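Mevalonate diphosphate decarboxylase (Legionella pneumophila, PDB 3LTO) probably catalyses the ATP-dependent decarboxylation of mevalonate diphosphate to isopentenyl diphosphate, the step that ends the mevalonate route to isoprenoid precursors. Local coordinates at residues A[87-92]-A[126-131]; A[5-10]-A[113-118]; A[169-174]-A[221-226]. All blocks are in the same frame, centred on the assembly; numbering follows the deposited sequence.

Contact 1 of 3, residues A[87-92]-A[126-131]; sequences FGYVGG and SELTQK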
loop_
_atom_site.group_PDB
_atom_site.type_symbol
_atom_site.label_atom_id
_atom_site.label_comp_id
_atom_site.label_asym_id
_atom_site.label_seq_id
_atom_site.Cartn_x
_atom_site.Cartn_y
_atom_site.Cartn_z
ATOM N N PHE A 87 20.825 5.391 0.775
ATOM C CA PHE A 87 21.508 6.487 0.087
ATOM C C PHE A 87 22.859 6.055 -0.475
ATOM O O PHE A 87 23.524 6.832 -1.156
ATOM C CB PHE A 87 21.721 7.664 1.046
ATOM C CG PHE A 87 20.497 8.512 1.261
ATOM C CD1 PHE A 87 20.275 9.642 0.475
ATOM C CD2 PHE A 87 19.576 8.190 2.253
ATOM C CE1 PHE A 87 19.153 10.443 0.678
ATOM C CE2 PHE A 87 18.454 8.979 2.465
ATOM C CZ PHE A 87 18.240 10.110 1.677
ATOM N N GLY A 88 23.265 4.821 -0.186
ATOM C CA GLY A 88 24.548 4.328 -0.669
ATOM C C GLY A 88 25.728 5.029 -0.016
ATOM O O GLY A 88 26.770 5.227 -0.638
ATOM N N TYR A 89 25.567 5.402 1.250
ATOM C CA TYR A 89 26.616 6.088 1.987
ATOM C C TYR A 89 27.400 5.133 2.872
ATOM O O TYR A 89 26.848 4.171 3.406
ATOM C CB TYR A 89 26.006 7.175 2.869
ATOM C CG TYR A 89 27.012 7.963 3.674
ATOM C CD1 TYR A 89 27.696 9.036 3.106
ATOM C CD2 TYR A 89 27.252 7.664 5.014
ATOM C CE1 TYR A 89 28.581 9.802 3.846
ATOM C CE2 TYR A 89 28.152 8.433 5.778
ATOM C CZ TYR A 89 28.807 9.501 5.180
ATOM O OH TYR A 89 29.671 10.287 5.912
ATOM N N VAL A 90 28.688 5.413 3.034
ATOM C CA VAL A 90 29.545 4.596 3.880
ATOM C C VAL A 90 30.224 5.526 4.875
ATOM O O VAL A 90 30.956 6.431 4.482
ATOM C CB VAL A 90 30.630 3.860 3.063
ATOM C CG1 VAL A 90 31.507 3.015 4.004
ATOM C CG2 VAL A 90 29.977 2.967 2.004
ATOM N N GLY A 91 29.975 5.309 6.160
ATOM C CA GLY A 91 30.571 6.151 7.186
ATOM C C GLY A 91 29.725 6.087 8.441
ATOM O O GLY A 91 28.512 5.873 8.360
ATOM N N GLY A 92 30.351 6.269 9.600
ATOM C CA GLY A 92 29.614 6.204 10.851
ATOM C C GLY A 92 29.149 7.556 11.356
ATOM O O GLY A 92 29.654 8.594 10.934
ATOM N N SER A 126 21.294 13.179 2.399
ATOM C CA SER A 126 20.962 13.876 1.166
ATOM C C SER A 126 22.095 14.852 0.803
ATOM O O SER A 126 22.590 14.852 -0.323
ATOM C CB SER A 126 19.650 14.644 1.350
ATOM O OG SER A 126 19.266 15.302 0.158
ATOM N N GLU A 127 22.512 15.670 1.766
ATOM C CA GLU A 127 23.577 16.645 1.533
ATOM C C GLU A 127 24.956 16.001 1.357
ATOM O O GLU A 127 25.791 16.517 0.617
ATOM C CB GLU A 127 23.639 17.660 2.685
ATOM C CG GLU A 127 22.334 18.394 2.951
ATOM C CD GLU A 127 22.435 19.363 4.118
ATOM O OE1 GLU A 127 23.418 19.266 4.875
ATOM O OE2 GLU A 127 21.533 20.216 4.283
ATOM N N LEU A 128 25.198 14.883 2.035
ATOM C CA LEU A 128 26.485 14.203 1.940
ATOM C C LEU A 128 26.697 13.458 0.629
ATOM O O LEU A 128 27.818 13.369 0.134
ATOM C CB LEU A 128 26.653 13.216 3.096
ATOM C CG LEU A 128 27.099 13.823 4.429
ATOM C CD1 LEU A 128 26.929 12.815 5.556
ATOM C CD2 LEU A 128 28.553 14.275 4.306
ATOM N N THR A 129 25.620 12.928 0.067
ATOM C CA THR A 129 25.708 12.171 -1.172
ATOM C C THR A 129 25.266 12.974 -2.392
ATOM O O THR A 129 25.410 12.519 -3.524
ATOM C CB THR A 129 24.838 10.910 -1.089
ATOM O OG1 THR A 129 23.473 11.292 -0.869
ATOM C CG2 THR A 129 25.300 10.022 0.055
ATOM N N GLN A 130 24.729 14.166 -2.151
ATOM C CA GLN A 130 24.243 15.033 -3.219
ATOM C C GLN A 130 23.039 14.436 -3.935
ATOM O O GLN A 130 22.829 14.676 -5.120
ATOM C CB GLN A 130 25.357 15.341 -4.226
ATOM C CG GLN A 130 26.279 16.472 -3.791
ATOM C CD GLN A 130 27.372 16.771 -4.800
ATOM O OE1 GLN A 130 28.257 15.946 -5.033
ATOM N NE2 GLN A 130 27.315 17.958 -5.408
ATOM N N LYS A 131 22.254 13.649 -3.204
ATOM C CA LYS A 131 21.048 13.033 -3.744
ATOM C C LYS A 131 19.877 13.911 -3.316
ATOM O O LYS A 131 19.989 14.694 -2.368
ATOM C CB LYS A 131 20.845 11.630 -3.166
ATOM C CG LYS A 131 22.032 10.683 -3.295
ATOM C CD LYS A 131 22.258 10.232 -4.726
ATOM C CE LYS A 131 23.342 9.156 -4.798
ATOM N NZ LYS A 131 22.978 7.922 -4.034
#
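F87 and Y89 lie against S126, L128, T129 and K131 where two helices finish close together, at the outer end of the N-terminal domain. Helix 71-87 ends in a Schellman motif whose positive-phi residue is G88, a residue type at ease with such a backbone; helix 110-129 gives way to Q130, also at positive phi.

The ring contacts fall into two groups. The F87 ring crosses the T129 side chain at about a right angle, with F87 CE1 3.9 Å from S126 N, while K131 CB approaches its edge near the ring plane. Phenylalanine suits this place because its ring, buried and carrying no polar atom, fills the gap between the helix ends against L125 and P134. Y89 reaches the helix because its CG is anti to the backbone N (chi1 -180°). L128 CD1 then lies 3.8 Å from Y89 CZ, and T129 CG2 lies 4.0 Å from Y89 CD1. F93 and K47 extend this patch toward the sheet.

The polar contacts lie at the helix ends. T129 serves both kinds of contact: its methyl packs on Y89, while OG1 bonds to L125 O one turn back. S126 OG donates to K131 O over 2.7 Å, tying the outgoing chain to the last turn. A lysine suits position 131 because its chain, bent at chi2 and chi4, carries a positive charge to the carbonyl end of helix 71-87, where the helix dipole would probably favour it. There K131 NZ donates to F87 O over 3.1 Å, standing 46° out of the carbonyl plane rather than on a lone pair.

Contact 2 of 3, residues A[5-10]-A[113-118]; sequences AQAPAN and SFAALT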
loop_
_atom_site.group_PDB
_atom_site.type_symbol
_atom_site.label_atom_id
_atom_site.label_comp_id
_atom_site.label_asym_id
_atom_site.label_seq_id
_atom_site.Cartn_x
_atom_site.Cartn_y
_atom_site.Cartn_z
ATOM N N ALA A 5 17.018 17.107 13.632
ATOM C CA ALA A 5 15.626 16.997 13.200
ATOM C C ALA A 5 14.754 16.556 14.370
ATOM O O ALA A 5 15.241 15.985 15.347
ATOM C CB ALA A 5 15.498 16.000 12.041
ATOM N N GLN A 6 13.463 16.822 14.262
ATOM C CA GLN A 6 12.524 16.459 15.308
ATOM C C GLN A 6 11.281 15.831 14.695
ATOM O O GLN A 6 11.000 16.006 13.516
ATOM C CB GLN A 6 12.140 17.700 16.123
ATOM C CG GLN A 6 13.331 18.389 16.770
ATOM C CD GLN A 6 12.927 19.571 17.634
ATOM O OE1 GLN A 6 12.311 20.519 17.157
ATOM N NE2 GLN A 6 13.274 19.515 18.915
ATOM N N ALA A 7 10.549 15.086 15.504
ATOM C CA ALA A 7 9.334 14.442 15.047
ATOM C C ALA A 7 8.402 14.335 16.240
ATOM O O ALA A 7 8.840 14.222 17.384
ATOM C CB ALA A 7 9.638 13.062 14.485
ATOM N N PRO A 8 7.096 14.393 15.984
ATOM C CA PRO A 8 6.100 14.305 17.048
ATOM C C PRO A 8 5.671 12.879 17.365
ATOM O O PRO A 8 5.801 11.978 16.541
ATOM C CB PRO A 8 4.953 15.132 16.498
ATOM C CG PRO A 8 4.993 14.791 15.039
ATOM C CD PRO A 8 6.480 14.797 14.706
ATOM N N ALA A 9 5.172 12.673 18.576
ATOM C CA ALA A 9 4.681 11.362 18.954
ATOM C C ALA A 9 3.246 11.324 18.450
ATOM O O ALA A 9 2.707 12.343 18.016
ATOM C CB ALA A 9 4.709 11.200 20.458
ATOM N N ASN A 10 2.626 10.159 18.483
ATOM C CA ASN A 10 1.248 10.067 18.042
ATOM C C ASN A 10 0.584 8.994 18.876
ATOM O O ASN A 10 1.254 8.082 19.362
ATOM C CB ASN A 10 1.176 9.749 16.538
ATOM C CG ASN A 10 1.457 8.291 16.221
ATOM O OD1 ASN A 10 0.655 7.407 16.535
ATOM N ND2 ASN A 10 2.600 8.033 15.588
ATOM N N SER A 113 10.960 8.858 18.034
ATOM C CA SER A 113 12.410 8.736 17.920
ATOM C C SER A 113 12.814 8.282 16.522
ATOM O O SER A 113 13.673 8.896 15.891
ATOM C CB SER A 113 12.952 7.740 18.942
ATOM O OG SER A 113 12.758 8.221 20.260
ATOM N N PHE A 114 12.197 7.202 16.047
ATOM C CA PHE A 114 12.514 6.677 14.727
ATOM C C PHE A 114 12.153 7.669 13.622
ATOM O O PHE A 114 12.878 7.786 12.632
ATOM C CB PHE A 114 11.822 5.321 14.497
ATOM C CG PHE A 114 12.531 4.158 15.162
ATOM C CD1 PHE A 114 12.281 3.833 16.491
ATOM C CD2 PHE A 114 13.487 3.418 14.464
ATOM C CE1 PHE A 114 12.974 2.797 17.115
ATOM C CE2 PHE A 114 14.185 2.380 15.080
ATOM C CZ PHE A 114 13.930 2.069 16.409
ATOM N N ALA A 115 11.049 8.394 13.791
ATOM C CA ALA A 115 10.661 9.390 12.787
ATOM C C ALA A 115 11.735 10.479 12.719
ATOM O O ALA A 115 12.151 10.878 11.626
ATOM C CB ALA A 115 9.307 10.008 13.129
ATOM N N ALA A 116 12.182 10.946 13.887
ATOM C CA ALA A 116 13.226 11.977 13.979
ATOM C C ALA A 116 14.522 11.481 13.333
ATOM O O ALA A 116 15.157 12.199 12.571
ATOM C CB ALA A 116 13.491 12.342 15.442
ATOM N N LEU A 117 14.916 10.252 13.650
ATOM C CA LEU A 117 16.124 9.686 13.070
ATOM C C LEU A 117 15.988 9.633 11.547
ATOM O O LEU A 117 16.920 9.969 10.819
ATOM C CB LEU A 117 16.375 8.268 13.604
ATOM C CG LEU A 117 17.559 7.527 12.962
ATOM C CD1 LEU A 117 18.817 8.385 13.032
ATOM C CD2 LEU A 117 17.785 6.204 13.682
ATOM N N THR A 118 14.826 9.204 11.066
ATOM C CA THR A 118 14.612 9.117 9.631
ATOM C C THR A 118 14.780 10.485 8.973
ATOM O O THR A 118 15.474 10.619 7.969
ATOM C CB THR A 118 13.207 8.585 9.296
ATOM O OG1 THR A 118 13.047 7.268 9.834
ATOM C CG2 THR A 118 13.016 8.543 7.784
#
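A7 of strand 5-10 drives its methyl end-on into the flank of the A115 methyl on helix 113-118, A7 CB to A115 CB 3.4 Å, closer than two methyl carbons normally come. The same A7 CB is also 3.4 Å from A116 N, so it rests directly on the helix backbone. A116 is turned differently: its CB stands beside the strand backbone, 4.0 Å from A7 CB, and it also touches V43 of strand 31-47. Two residues earlier, on the same face of the strand, A5 directs its CB toward the helix and comes 3.9 Å from A116 O.

Strand alternation sorts the residue types. A5 and A7 face the helix, while Q6 and P8 point away; Q6 uses NE2 to bond S42 OG. Alanine methyls fit the short gap: the segment axes approach to 6.4 Å, their directions 152° apart. No hydrogen bond crosses between the segments, and A7 pairs with S41 within the sheet; one turn on, K119 of the same helix bonds Q6 O.

A helix laid closely on a mixed sheet through small residues fits the alpha/beta N-terminal domain of GHMP-type enzymes, which has the ribosomal protein S5 domain 2-like fold.

Contact 3 of 3, residues A[169-174]-A[221-226]; sequences IDLPYK and NAFENK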
loop_
_atom_site.group_PDB
_atom_site.type_symbol
_atom_site.label_atom_id
_atom_site.label_comp_id
_atom_site.label_asym_id
_atom_site.label_seq_id
_atom_site.Cartn_x
_atom_site.Cartn_y
_atom_site.Cartn_z
ATOM N N ILE A 169 -5.638 12.302 7.412
ATOM C CA ILE A 169 -7.058 12.200 7.096
ATOM C C ILE A 169 -7.751 13.407 7.728
ATOM O O ILE A 169 -7.506 13.740 8.889
ATOM C CB ILE A 169 -7.668 10.868 7.625
ATOM C CG1 ILE A 169 -9.145 10.773 7.234
ATOM C CG2 ILE A 169 -7.526 10.779 9.133
ATOM C CD1 ILE A 169 -9.798 9.460 7.641
ATOM N N ASP A 170 -8.605 14.068 6.955
ATOM C CA ASP A 170 -9.305 15.256 7.426
ATOM C C ASP A 170 -10.510 14.937 8.297
ATOM O O ASP A 170 -11.612 14.708 7.795
ATOM C CB ASP A 170 -9.727 16.110 6.224
ATOM C CG ASP A 170 -10.461 17.378 6.628
ATOM O OD1 ASP A 170 -9.971 18.108 7.519
ATOM O OD2 ASP A 170 -11.527 17.655 6.040
ATOM N N LEU A 171 -10.286 14.915 9.607
ATOM C CA LEU A 171 -11.347 14.632 10.559
ATOM C C LEU A 171 -11.770 15.915 11.270
ATOM O O LEU A 171 -10.977 16.841 11.423
ATOM C CB LEU A 171 -10.891 13.567 11.561
ATOM C CG LEU A 171 -10.636 12.198 10.912
ATOM C CD1 LEU A 171 -10.147 11.209 11.948
ATOM C CD2 LEU A 171 -11.913 11.690 10.259
ATOM N N PRO A 172 -13.037 15.978 11.704
ATOM C CA PRO A 172 -13.710 17.079 12.402
ATOM C C PRO A 172 -13.063 17.713 13.636
ATOM O O PRO A 172 -13.317 18.881 13.924
ATOM C CB PRO A 172 -15.074 16.484 12.741
ATOM C CG PRO A 172 -15.304 15.523 11.636
ATOM C CD PRO A 172 -13.968 14.851 11.522
ATOM N N TYR A 173 -12.248 16.964 14.371
ATOM C CA TYR A 173 -11.634 17.511 15.579
ATOM C C TYR A 173 -10.149 17.832 15.434
ATOM O O TYR A 173 -9.403 17.094 14.800
ATOM C CB TYR A 173 -11.852 16.542 16.741
ATOM C CG TYR A 173 -13.311 16.273 17.017
ATOM C CD1 TYR A 173 -14.112 17.227 17.648
ATOM C CD2 TYR A 173 -13.904 15.075 16.623
ATOM C CE1 TYR A 173 -15.467 16.994 17.881
ATOM C CE2 TYR A 173 -15.262 14.831 16.850
ATOM C CZ TYR A 173 -16.034 15.793 17.478
ATOM O OH TYR A 173 -17.369 15.555 17.708
ATOM N N LYS A 174 -9.733 18.945 16.030
ATOM C CA LYS A 174 -8.345 19.395 15.974
ATOM C C LYS A 174 -8.035 20.159 17.263
ATOM O O LYS A 174 -8.942 20.569 17.983
ATOM C CB LYS A 174 -8.144 20.314 14.763
ATOM C CG LYS A 174 -8.620 19.711 13.434
ATOM C CD LYS A 174 -8.800 20.778 12.356
ATOM C CE LYS A 174 -9.333 20.178 11.050
ATOM N NZ LYS A 174 -10.683 19.556 11.205
ATOM N N ASN A 221 -17.252 6.760 11.127
ATOM C CA ASN A 221 -18.632 7.224 11.018
ATOM C C ASN A 221 -18.959 8.130 12.199
ATOM O O ASN A 221 -19.745 9.065 12.071
ATOM C CB ASN A 221 -19.621 6.048 11.001
ATOM C CG ASN A 221 -19.633 5.306 9.673
ATOM O OD1 ASN A 221 -19.639 5.922 8.601
ATOM N ND2 ASN A 221 -19.653 3.979 9.736
ATOM N N ALA A 222 -18.357 7.845 13.350
ATOM C CA ALA A 222 -18.589 8.653 14.548
ATOM C C ALA A 222 -18.020 10.046 14.303
ATOM O O ALA A 222 -18.665 11.049 14.605
ATOM C CB ALA A 222 -17.919 8.014 15.765
ATOM N N PHE A 223 -16.812 10.098 13.746
ATOM C CA PHE A 223 -16.171 11.369 13.439
ATOM C C PHE A 223 -17.035 12.199 12.483
ATOM O O PHE A 223 -17.326 13.364 12.755
ATOM C CB PHE A 223 -14.787 11.123 12.829
ATOM C CG PHE A 223 -13.699 10.931 13.854
ATOM C CD1 PHE A 223 -13.138 12.029 14.505
ATOM C CD2 PHE A 223 -13.249 9.657 14.185
ATOM C CE1 PHE A 223 -12.146 11.860 15.468
ATOM C CE2 PHE A 223 -12.255 9.476 15.148
ATOM C CZ PHE A 223 -11.703 10.583 15.792
ATOM N N GLU A 224 -17.444 11.590 11.376
ATOM C CA GLU A 224 -18.276 12.262 10.382
ATOM C C GLU A 224 -19.514 12.881 11.021
ATOM O O GLU A 224 -19.908 13.990 10.673
ATOM C CB GLU A 224 -18.699 11.265 9.292
ATOM C CG GLU A 224 -19.852 11.724 8.397
ATOM C CD GLU A 224 -19.451 12.791 7.391
ATOM O OE1 GLU A 224 -18.607 12.494 6.514
ATOM O OE2 GLU A 224 -19.983 13.927 7.474
ATOM N N ASN A 225 -20.122 12.163 11.958
ATOM C CA ASN A 225 -21.321 12.659 12.624
ATOM C C ASN A 225 -21.039 13.518 13.853
ATOM O O ASN A 225 -21.968 13.894 14.561
ATOM C CB ASN A 225 -22.225 11.495 13.043
ATOM C CG ASN A 225 -22.664 10.641 11.869
ATOM O OD1 ASN A 225 -23.106 11.155 10.841
ATOM N ND2 ASN A 225 -22.559 9.326 12.023
ATOM N N LYS A 226 -19.777 13.832 14.117
ATOM C CA LYS A 226 -19.455 14.636 15.293
ATOM C C LYS A 226 -20.126 13.991 16.503
ATOM O O LYS A 226 -20.776 14.665 17.304
ATOM C CB LYS A 226 -19.980 16.064 15.123
ATOM C CG LYS A 226 -19.412 16.801 13.920
ATOM C CD LYS A 226 -18.043 17.394 14.209
ATOM C CE LYS A 226 -18.169 18.693 14.994
ATOM N NZ LYS A 226 -16.851 19.334 15.261
#
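F223, Y173 and K226 have the most surface buried here, and L171 and P172 fill in between them. The contact sets the loop running from strand 165-168 to strand 177-182 against the C-terminal end of helix 208-224.

F223 is held over one face by L171, whose CD1 stands 3.9 Å from the ring centroid and only 4° off the ring normal, a nearly ideal CH-pi contact. L171 CD2 meets F223 CB, so the leucine fork straddles the base and the face of the ring. A large flat side chain suits this spot, since W158 meets it edge-to-face and L32 and I231 add further apolar contacts.

Y173 presents an edge: F223 CD1 lies near the tyrosine ring plane, 3.8 Å from Y173 CD2. P172 CB sits above one face of the Y173 ring, offset toward its rim, and P172 CG lies 3.2 Å from F223 O. The ring of W228 meets the Y173 ring edge-to-face. Tyrosine suits its place because the ring packs on F223 while the hydroxyl reaches the turn, Y173 OH being 3.3 Å from K226 CA.

K226 closes the helix as the positive-phi residue of a Schellman motif, its N bonding to F223 O over 2.8 Å. Bends at chi2 (-82°) and chi3 (-79°) fold its aliphatic chain back over the loop, where K226 CD presses on P172 CB at 3.4 Å. K226 NZ ends 3.8 Å from Y173 CE1.

No hydrogen bond joins the segments, so cohesion probably rests mainly on van der Waals and CH-pi contacts, with the charged end of K226 at the margin.

Contacts 1 and 2 share helix 110-129: contact 2 packs its earlier part on strand 2-12 in a buried position about 11 Å from the centre of the chain, and contact 1 ties its last turn to the end of helix 71-87 at the surface. Their centres are 20 Å apart. Contact 3 lies about 25 Å from contact 2 and about 41 Å from contact 1, centre to centre, on the loop leading from the N-terminal sheet to the C-terminal one. No contact touches another; the nearest atoms of contacts 1 and 2 are about 6 Å apart. In GHMP enzymes the active site typically lies in the cleft between the two domains.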